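Local atomic coordinates of alcohol dehydrogenase (Escherichia coli, PDB entry 5VM2), a protein that probably acts as a zinc-containing, NAD(H)- or NADP(H)-dependent oxidoreductase of unknown substrate specificity and is linked to membrane biogenesis. Residues 172-177 with 186-191; 227-232 with 255-260. All coordinates share one frame; numbering follows the deposited sequence.

Contact 1 (172-177 with 186-191); sequences IIILGA and QACKCL
Leu191 N is held by Ala187 O at 3.0 Å and weakly by Cys188 O at 3.3 Å, which closes the last turn of the helix, the turn carrying Cys188, whose side chain meets Ile172 and Ile174. Leu191 is the first residue to leave helical backbone angles. The contact itself is apolar and small, with 111 Å² buried over both sides. Its shortest approach is Ile172 CD1 to Cys188 SG, 3.6 Å, while Ile172 CG2 lies 4.1 Å from the same SG, so both branches of the isoleucine reach the sulfur. Ile172 has CG1 beside its backbone N (chi1 -65°) and an extended chi2 (-170°), which carries CD1 out to the helix. Ile174 touches more lightly, CD1 to Cys188 SG being 4.4 Å. All three residues are buried.

Further along, at the phi of Gly176 (115°) a side chain would press on Leu175 O; this would be the first glycine of a probable Rossmann-type GxGxxG turn. Phe242 touches Ile172, Ile174 and Cys188, and Ile196 touches Ile174 and Cys188. Helix 179-190 thus packs over strand 171-175, which lies between strands 195-200 and 238-243 in the sheet, as the crossover of a beta-alpha-beta unit, with helix 145-163 against Ala187.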
ATOM      1  N   ILE A 172      18.066 -10.531   3.558  1.00 28.04           N
ATOM      2  CA  ILE A 172      16.839  -9.837   3.926  1.00 28.04           C
ATOM      3  C   ILE A 172      15.857 -10.824   4.546  1.00 28.77           C
ATOM      4  O   ILE A 172      15.703 -11.955   4.067  1.00 24.52           O
ATOM      5  CB  ILE A 172      16.230  -9.127   2.700  1.00 30.43           C
ATOM      6  CG1 ILE A 172      17.188  -8.026   2.229  1.00 33.33           C
ATOM      7  CG2 ILE A 172      14.858  -8.539   3.018  1.00 28.72           C
ATOM      8  CD1 ILE A 172      16.616  -7.121   1.191  1.00 37.68           C
ATOM      9  N   ILE A 173      15.214 -10.394   5.631  1.00 29.38           N
ATOM     10  CA  ILE A 173      14.112 -11.115   6.254  1.00 27.39           C
ATOM     11  C   ILE A 173      12.895 -10.208   6.208  1.00 26.08           C
ATOM     12  O   ILE A 173      12.954  -9.060   6.661  1.00 27.68           O
ATOM     13  CB  ILE A 173      14.424 -11.516   7.702  1.00 26.76           C
ATOM     14  CG1 ILE A 173      15.606 -12.484   7.756  1.00 28.15           C
ATOM     15  CG2 ILE A 173      13.192 -12.141   8.339  1.00 27.99           C
ATOM     16  CD1 ILE A 173      16.066 -12.799   9.163  1.00 29.82           C
ATOM     17  N   ILE A 174      11.800 -10.717   5.661  1.00 24.35           N
ATOM     18  CA  ILE A 174      10.537  -9.998   5.609  1.00 25.81           C
ATOM     19  C   ILE A 174       9.559 -10.705   6.537  1.00 29.68           C
ATOM     20  O   ILE A 174       9.210 -11.873   6.317  1.00 31.36           O
ATOM     21  CB  ILE A 174       9.998  -9.923   4.175  1.00 23.86           C
ATOM     22  CG1 ILE A 174      10.954  -9.075   3.325  1.00 25.85           C
ATOM     23  CG2 ILE A 174       8.593  -9.343   4.160  1.00 23.88           C
ATOM     24  CD1 ILE A 174      10.612  -9.050   1.884  1.00 24.66           C
ATOM     25  N   LEU A 175       9.132 -10.007   7.587  1.00 28.97           N
ATOM     26  CA  LEU A 175       8.153 -10.542   8.527  1.00 30.43           C
ATOM     27  C   LEU A 175       6.764 -10.155   8.032  1.00 32.15           C
ATOM     28  O   LEU A 175       6.368  -8.987   8.110  1.00 31.82           O
ATOM     29  CB  LEU A 175       8.413 -10.017   9.936  1.00 32.49           C
ATOM     30  CG  LEU A 175       9.798 -10.319  10.520  1.00 31.97           C
ATOM     31  CD1 LEU A 175       9.916  -9.748  11.928  1.00 32.63           C
ATOM     32  CD2 LEU A 175      10.088 -11.813  10.517  1.00 30.05           C
ATOM     33  N   GLY A 176       6.037 -11.130   7.496  1.00 30.94           N
ATOM     34  CA  GLY A 176       4.720 -10.870   6.958  1.00 31.08           C
ATOM     35  C   GLY A 176       4.666 -11.100   5.464  1.00 31.61           C
ATOM     36  O   GLY A 176       5.467 -10.539   4.709  1.00 32.57           O
ATOM     37  N   ALA A 177       3.736 -11.941   5.029  1.00 30.92           N
ATOM     38  CA  ALA A 177       3.522 -12.224   3.617  1.00 31.09           C
ATOM     39  C   ALA A 177       2.105 -11.851   3.195  1.00 33.07           C
ATOM     40  O   ALA A 177       1.534 -12.465   2.287  1.00 32.72           O
ATOM     41  CB  ALA A 177       3.819 -13.690   3.304  1.00 30.90           C
ATOM     42  N   GLN A 186       8.917  -8.233  -3.645  1.00 25.46           N
ATOM     43  CA  GLN A 186       9.185  -7.951  -5.049  1.00 26.09           C
ATOM     44  C   GLN A 186      10.041  -6.697  -5.212  1.00 26.01           C
ATOM     45  O   GLN A 186      10.890  -6.629  -6.110  1.00 24.80           O
ATOM     46  CB  GLN A 186       7.865  -7.831  -5.803  1.00 27.97           C
ATOM     47  CG  GLN A 186       7.050  -9.114  -5.751  1.00 28.25           C
ATOM     48  CD  GLN A 186       6.019  -9.185  -6.845  1.00 28.89           C
ATOM     49  OE1 GLN A 186       6.342  -9.474  -7.991  1.00 29.93           O
ATOM     50  NE2 GLN A 186       4.763  -8.923  -6.498  1.00 28.85           N
ATOM     51  N   ALA A 187       9.856  -5.705  -4.338  1.00 26.21           N
ATOM     52  CA  ALA A 187      10.727  -4.533  -4.388  1.00 26.39           C
ATOM     53  C   ALA A 187      12.169  -4.910  -4.068  1.00 27.65           C
ATOM     54  O   ALA A 187      13.098  -4.470  -4.755  1.00 26.62           O
ATOM     55  CB  ALA A 187      10.223  -3.453  -3.432  1.00 23.34           C
ATOM     56  N   CYS A 188      12.377  -5.743  -3.041  1.00 28.48           N
ATOM     57  CA  CYS A 188      13.730  -6.191  -2.722  1.00 28.89           C
ATOM     58  C   CYS A 188      14.356  -6.932  -3.898  1.00 29.59           C
ATOM     59  O   CYS A 188      15.550  -6.770  -4.177  1.00 29.05           O
ATOM     60  CB  CYS A 188      13.721  -7.074  -1.476  1.00 27.65           C
ATOM     61  SG  CYS A 188      13.343  -6.179   0.048  1.00 27.74           S
ATOM     62  N   LYS A 189      13.563  -7.741  -4.605  1.00 29.98           N
ATOM     63  CA  LYS A 189      14.078  -8.423  -5.790  1.00 29.24           C
ATOM     64  C   LYS A 189      14.482  -7.426  -6.868  1.00 27.83           C
ATOM     65  O   LYS A 189      15.534  -7.573  -7.503  1.00 28.28           O
ATOM     66  CB  LYS A 189      13.027  -9.386  -6.344  1.00 33.49           C
ATOM     67  CG  LYS A 189      12.694 -10.550  -5.434  1.00 40.23           C
ATOM     68  CD  LYS A 189      12.579 -11.844  -6.230  1.00 48.23           C
ATOM     69  CE  LYS A 189      11.354 -11.834  -7.132  1.00 51.61           C
ATOM     70  NZ  LYS A 189      11.605 -12.500  -8.444  1.00 55.94           N
ATOM     71  N   CYS A 190      13.658  -6.400  -7.092  1.00 26.79           N
ATOM     72  CA  CYS A 190      13.968  -5.413  -8.120  1.00 27.63           C
ATOM     73  C   CYS A 190      15.235  -4.638  -7.790  1.00 26.98           C
ATOM     74  O   CYS A 190      15.922  -4.168  -8.700  1.00 29.44           O
ATOM     75  CB  CYS A 190      12.793  -4.453  -8.294  1.00 30.72           C
ATOM     76  SG  CYS A 190      11.355  -5.226  -9.063  1.00 35.31           S
ATOM     77  N   LEU A 191      15.560  -4.497  -6.509  1.00 28.36           N
ATOM     78  CA  LEU A 191      16.784  -3.826  -6.088  1.00 28.95           C
ATOM     79  C   LEU A 191      17.975  -4.774  -6.004  1.00 26.07           C
ATOM     80  O   LEU A 191      19.047  -4.367  -5.544  1.00 29.07           O
ATOM     81  CB  LEU A 191      16.566  -3.124  -4.743  1.00 30.16           C
ATOM     82  CG  LEU A 191      16.060  -1.682  -4.844  1.00 31.52           C
ATOM     83  CD1 LEU A 191      14.596  -1.644  -5.265  1.00 30.74           C
ATOM     84  CD2 LEU A 191      16.254  -0.958  -3.527  1.00 35.33           C
TER

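Contact 2 (227-232 with 255-260); sequences ARCQQF and PYLVMR
Cys229 and Leu257 supply the direct apolar touch: Leu257 CD2 lies 3.6 Å from Cys229 CB and 3.9 Å from Cys229 SG, so one methyl branch meets both side-chain atoms of the cysteine. These residues also have the nearest CA atoms of the two segments, 6.7 Å apart. In Leu257 a chi2 of 178° puts CD1 in line with the chain, reaching strand 171-175, and leaves CD2 as the branch turned aside to meet the cysteine.

The polar half of the interface is bridged by water. Gln230 OE1 and Tyr256 O, 4.0 Å apart, are both acceptors and need a donor between them. Two waters link the glutamine to the loop backbone. One donates to Gln230 OE1 at 2.8 Å and to Leu257 O at 3.2 Å. The other lies within bonding range of Gln230 OE1 and Tyr256 O, but more acceptors surround it than it has protons, so not all of its bonds can be made at once. A bend at chi2 (-57°) in the glutamine chain brings the amide close to the 255-260 backbone.

Outside this shell, Ile173 touches both Cys229 and Leu257, and Leu257 also rests on Leu175 and Val241. Ile218 flanks Cys229. Backbone bonds from Leu257 and Met259 to Ala238 position the loop against strand 238-243, while Tyr256 OH bonds to Asn277 ND2. At the far end of the helical segment, Phe232 forms a cation-pi pair with Lys171. Helix 225-232 and the loop leading into strand 258-259 therefore lie together over one face of the parallel sheet, a layered alpha/beta packing characteristic of the Rossmann-fold nucleotide-binding domain of zinc-containing alcohol dehydrogenases.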
ATOM      1  N   ALA A 227      15.137 -19.505  15.243  1.00 39.39           N
ATOM      2  CA  ALA A 227      16.105 -20.538  14.879  1.00 41.28           C
ATOM      3  C   ALA A 227      16.242 -20.661  13.365  1.00 39.86           C
ATOM      4  O   ALA A 227      17.355 -20.753  12.835  1.00 39.88           O
ATOM      5  CB  ALA A 227      15.694 -21.875  15.493  1.00 42.76           C
ATOM      6  N   ARG A 228      15.116 -20.669  12.650  1.00 38.07           N
ATOM      7  CA  ARG A 228      15.162 -20.792  11.196  1.00 36.39           C
ATOM      8  C   ARG A 228      15.856 -19.595  10.559  1.00 36.13           C
ATOM      9  O   ARG A 228      16.594 -19.746   9.578  1.00 35.85           O
ATOM     10  CB  ARG A 228      13.747 -20.951  10.642  1.00 37.08           C
ATOM     11  CG  ARG A 228      13.082 -22.275  11.016  1.00 43.64           C
ATOM     12  CD  ARG A 228      13.670 -23.450  10.234  1.00 49.01           C
ATOM     13  NE  ARG A 228      13.574 -23.247   8.790  1.00 51.97           N
ATOM     14  CZ  ARG A 228      14.597 -22.903   8.012  1.00 53.46           C
ATOM     15  NH1 ARG A 228      15.802 -22.722   8.537  1.00 55.49           N
ATOM     16  NH2 ARG A 228      14.414 -22.732   6.709  1.00 51.50           N
ATOM     17  N   CYS A 229      15.632 -18.395  11.103  1.00 34.97           N
ATOM     18  CA  CYS A 229      16.296 -17.207  10.576  1.00 33.70           C
ATOM     19  C   CYS A 229      17.788 -17.218  10.892  1.00 34.13           C
ATOM     20  O   CYS A 229      18.606 -16.797  10.066  1.00 33.93           O
ATOM     21  CB  CYS A 229      15.637 -15.948  11.141  1.00 35.15           C
ATOM     22  SG  CYS A 229      14.030 -15.553  10.401  1.00 35.86           S
ATOM     23  N   GLN A 230      18.161 -17.689  12.085  1.00 35.12           N
ATOM     24  CA  GLN A 230      19.575 -17.784  12.427  1.00 40.89           C
ATOM     25  C   GLN A 230      20.293 -18.778  11.523  1.00 44.46           C
ATOM     26  O   GLN A 230      21.446 -18.557  11.134  1.00 41.17           O
ATOM     27  CB  GLN A 230      19.735 -18.173  13.897  1.00 43.71           C
ATOM     28  CG  GLN A 230      19.489 -17.025  14.868  1.00 44.65           C
ATOM     29  CD  GLN A 230      20.396 -15.839  14.602  1.00 46.86           C
ATOM     30  OE1 GLN A 230      20.013 -14.892  13.913  1.00 46.65           O
ATOM     31  NE2 GLN A 230      21.606 -15.883  15.148  1.00 50.96           N
ATOM     32  N   GLN A 231      19.629 -19.885  11.181  1.00 43.70           N
ATOM     33  CA  GLN A 231      20.174 -20.783  10.168  1.00 46.20           C
ATOM     34  C   GLN A 231      20.304 -20.066   8.830  1.00 42.80           C
ATOM     35  O   GLN A 231      21.345 -20.141   8.168  1.00 43.99           O
ATOM     36  CB  GLN A 231      19.287 -22.020  10.032  1.00 52.42           C
ATOM     37  CG  GLN A 231      19.678 -22.927   8.877  1.00 60.07           C
ATOM     38  CD  GLN A 231      18.660 -24.023   8.625  1.00 65.54           C
ATOM     39  OE1 GLN A 231      17.868 -24.366   9.503  1.00 66.88           O
ATOM     40  NE2 GLN A 231      18.676 -24.576   7.418  1.00 68.31           N
ATOM     41  N   PHE A 232      19.249 -19.351   8.428  1.00 39.24           N
ATOM     42  CA  PHE A 232      19.254 -18.641   7.152  1.00 39.07           C
ATOM     43  C   PHE A 232      20.416 -17.658   7.062  1.00 41.32           C
ATOM     44  O   PHE A 232      21.049 -17.529   6.007  1.00 43.45           O
ATOM     45  CB  PHE A 232      17.909 -17.935   6.969  1.00 34.35           C
ATOM     46  CG  PHE A 232      17.878 -16.928   5.853  1.00 34.35           C
ATOM     47  CD1 PHE A 232      17.683 -15.580   6.125  1.00 34.40           C
ATOM     48  CD2 PHE A 232      18.010 -17.325   4.533  1.00 34.59           C
ATOM     49  CE1 PHE A 232      17.643 -14.645   5.099  1.00 33.62           C
ATOM     50  CE2 PHE A 232      17.969 -16.398   3.501  1.00 33.11           C
ATOM     51  CZ  PHE A 232      17.783 -15.062   3.780  1.00 33.43           C
ATOM     52  N   PRO A 255      14.401  -7.378  16.666  1.00 33.64           N
ATOM     53  CA  PRO A 255      15.721  -7.239  17.306  1.00 33.51           C
ATOM     54  C   PRO A 255      16.546  -8.515  17.302  1.00 35.22           C
ATOM     55  O   PRO A 255      17.773  -8.458  17.172  1.00 34.05           O
ATOM     56  CB  PRO A 255      15.367  -6.810  18.737  1.00 36.48           C
ATOM     57  CG  PRO A 255      14.084  -6.104  18.602  1.00 37.38           C
ATOM     58  CD  PRO A 255      13.335  -6.775  17.495  1.00 36.66           C
ATOM     59  N   TYR A 256      15.901  -9.671  17.448  1.00 36.56           N
ATOM     60  CA  TYR A 256      16.605 -10.945  17.499  1.00 36.70           C
ATOM     61  C   TYR A 256      17.012 -11.462  16.125  1.00 35.61           C
ATOM     62  O   TYR A 256      17.704 -12.485  16.047  1.00 37.55           O
ATOM     63  CB  TYR A 256      15.724 -11.971  18.214  1.00 37.05           C
ATOM     64  CG  TYR A 256      15.380 -11.540  19.626  1.00 43.23           C
ATOM     65  CD1 TYR A 256      14.218 -10.830  19.896  1.00 40.35           C
ATOM     66  CD2 TYR A 256      16.235 -11.822  20.681  1.00 46.83           C
ATOM     67  CE1 TYR A 256      13.911 -10.424  21.185  1.00 43.83           C
ATOM     68  CE2 TYR A 256      15.936 -11.424  21.976  1.00 49.96           C
ATOM     69  CZ  TYR A 256      14.775 -10.726  22.220  1.00 50.37           C
ATOM     70  OH  TYR A 256      14.478 -10.330  23.502  1.00 56.03           O
ATOM     71  N   LEU A 257      16.622 -10.778  15.047  1.00 32.96           N
ATOM     72  CA  LEU A 257      16.824 -11.272  13.692  1.00 32.89           C
ATOM     73  C   LEU A 257      17.825 -10.466  12.876  1.00 32.50           C
ATOM     74  O   LEU A 257      18.262 -10.948  11.823  1.00 34.33           O
ATOM     75  CB  LEU A 257      15.487 -11.295  12.934  1.00 30.82           C
ATOM     76  CG  LEU A 257      14.357 -12.107  13.572  1.00 33.01           C
ATOM     77  CD1 LEU A 257      13.097 -12.001  12.734  1.00 34.71           C
ATOM     78  CD2 LEU A 257      14.772 -13.556  13.726  1.00 35.38           C
ATOM     79  N   VAL A 258      18.190  -9.267  13.326  1.00 28.08           N
ATOM     80  CA  VAL A 258      19.011  -8.335  12.556  1.00 26.81           C
ATOM     81  C   VAL A 258      20.460  -8.459  13.004  1.00 29.64           C
ATOM     82  O   VAL A 258      20.756  -8.747  14.173  1.00 31.40           O
ATOM     83  CB  VAL A 258      18.490  -6.887  12.722  1.00 26.44           C
ATOM     84  CG1 VAL A 258      18.645  -6.427  14.159  1.00 28.16           C
ATOM     85  CG2 VAL A 258      19.196  -5.918  11.767  1.00 25.92           C
ATOM     86  N   MET A 259      21.376  -8.238  12.065  1.00 28.41           N
ATOM     87  CA  MET A 259      22.795  -8.250  12.382  1.00 32.73           C
ATOM     88  C   MET A 259      23.221  -6.918  12.994  1.00 30.61           C
ATOM     89  O   MET A 259      22.558  -5.887  12.833  1.00 28.10           O
ATOM     90  CB  MET A 259      23.626  -8.510  11.127  1.00 37.83           C
ATOM     91  CG  MET A 259      23.799  -7.281  10.254  1.00 41.06           C
ATOM     92  SD  MET A 259      24.775  -7.586   8.764  1.00 48.31           S
ATOM     93  CE  MET A 259      25.670  -9.066   9.204  1.00 53.26           C
ATOM     94  N   ARG A 260      24.359  -6.943  13.684  1.00 30.12           N
ATOM     95  CA  ARG A 260      24.946  -5.702  14.169  1.00 31.13           C
ATOM     96  C   ARG A 260      25.170  -4.745  13.003  1.00 30.86           C
ATOM     97  O   ARG A 260      25.528  -5.159  11.897  1.00 29.37           O
ATOM     98  CB  ARG A 260      26.258  -5.983  14.897  1.00 35.48           C
ATOM     99  CG  ARG A 260      27.292  -6.703  14.052  1.00 40.76           C
ATOM    100  CD  ARG A 260      28.501  -7.085  14.886  1.00 48.58           C
ATOM    101  NE  ARG A 260      28.146  -7.974  15.988  1.00 52.16           N
ATOM    102  CZ  ARG A 260      28.896  -8.160  17.067  1.00 58.66           C
ATOM    103  NH1 ARG A 260      30.046  -7.510  17.200  1.00 61.88           N
ATOM    104  NH2 ARG A 260      28.496  -8.989  18.020  1.00 62.64           N
TER
HETATM  105  O   HOH W   1      20.374 -12.088  14.660  1.00 36.09           O
HETATM  106  O   HOH W   2      18.570 -14.092  11.612  1.00 41.50           O

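How the contacts relate
Of the elements involved, strand 171-175 comes first in the chain from the N terminus, and contact 1 closes the eight mostly helical residues between 172-177 and 186-191. The chain then forms strands 195-200 and 216-219 before helix 225-232, where contact 2 opens; it closes 22 intervening residues later. The two loops are in series, neither nested nor crossed. Their centres lie about 16 Å apart, joined by strand 171-175. Its alternate residues point to opposite faces: Ile172 and Ile174 serve contact 1, while Ile173 CD1 meets Cys229 SG at 3.6 Å and Leu175 CD2 meets Leu257 CD1 at 3.7 Å. Together they tie layers on both faces to one central strand.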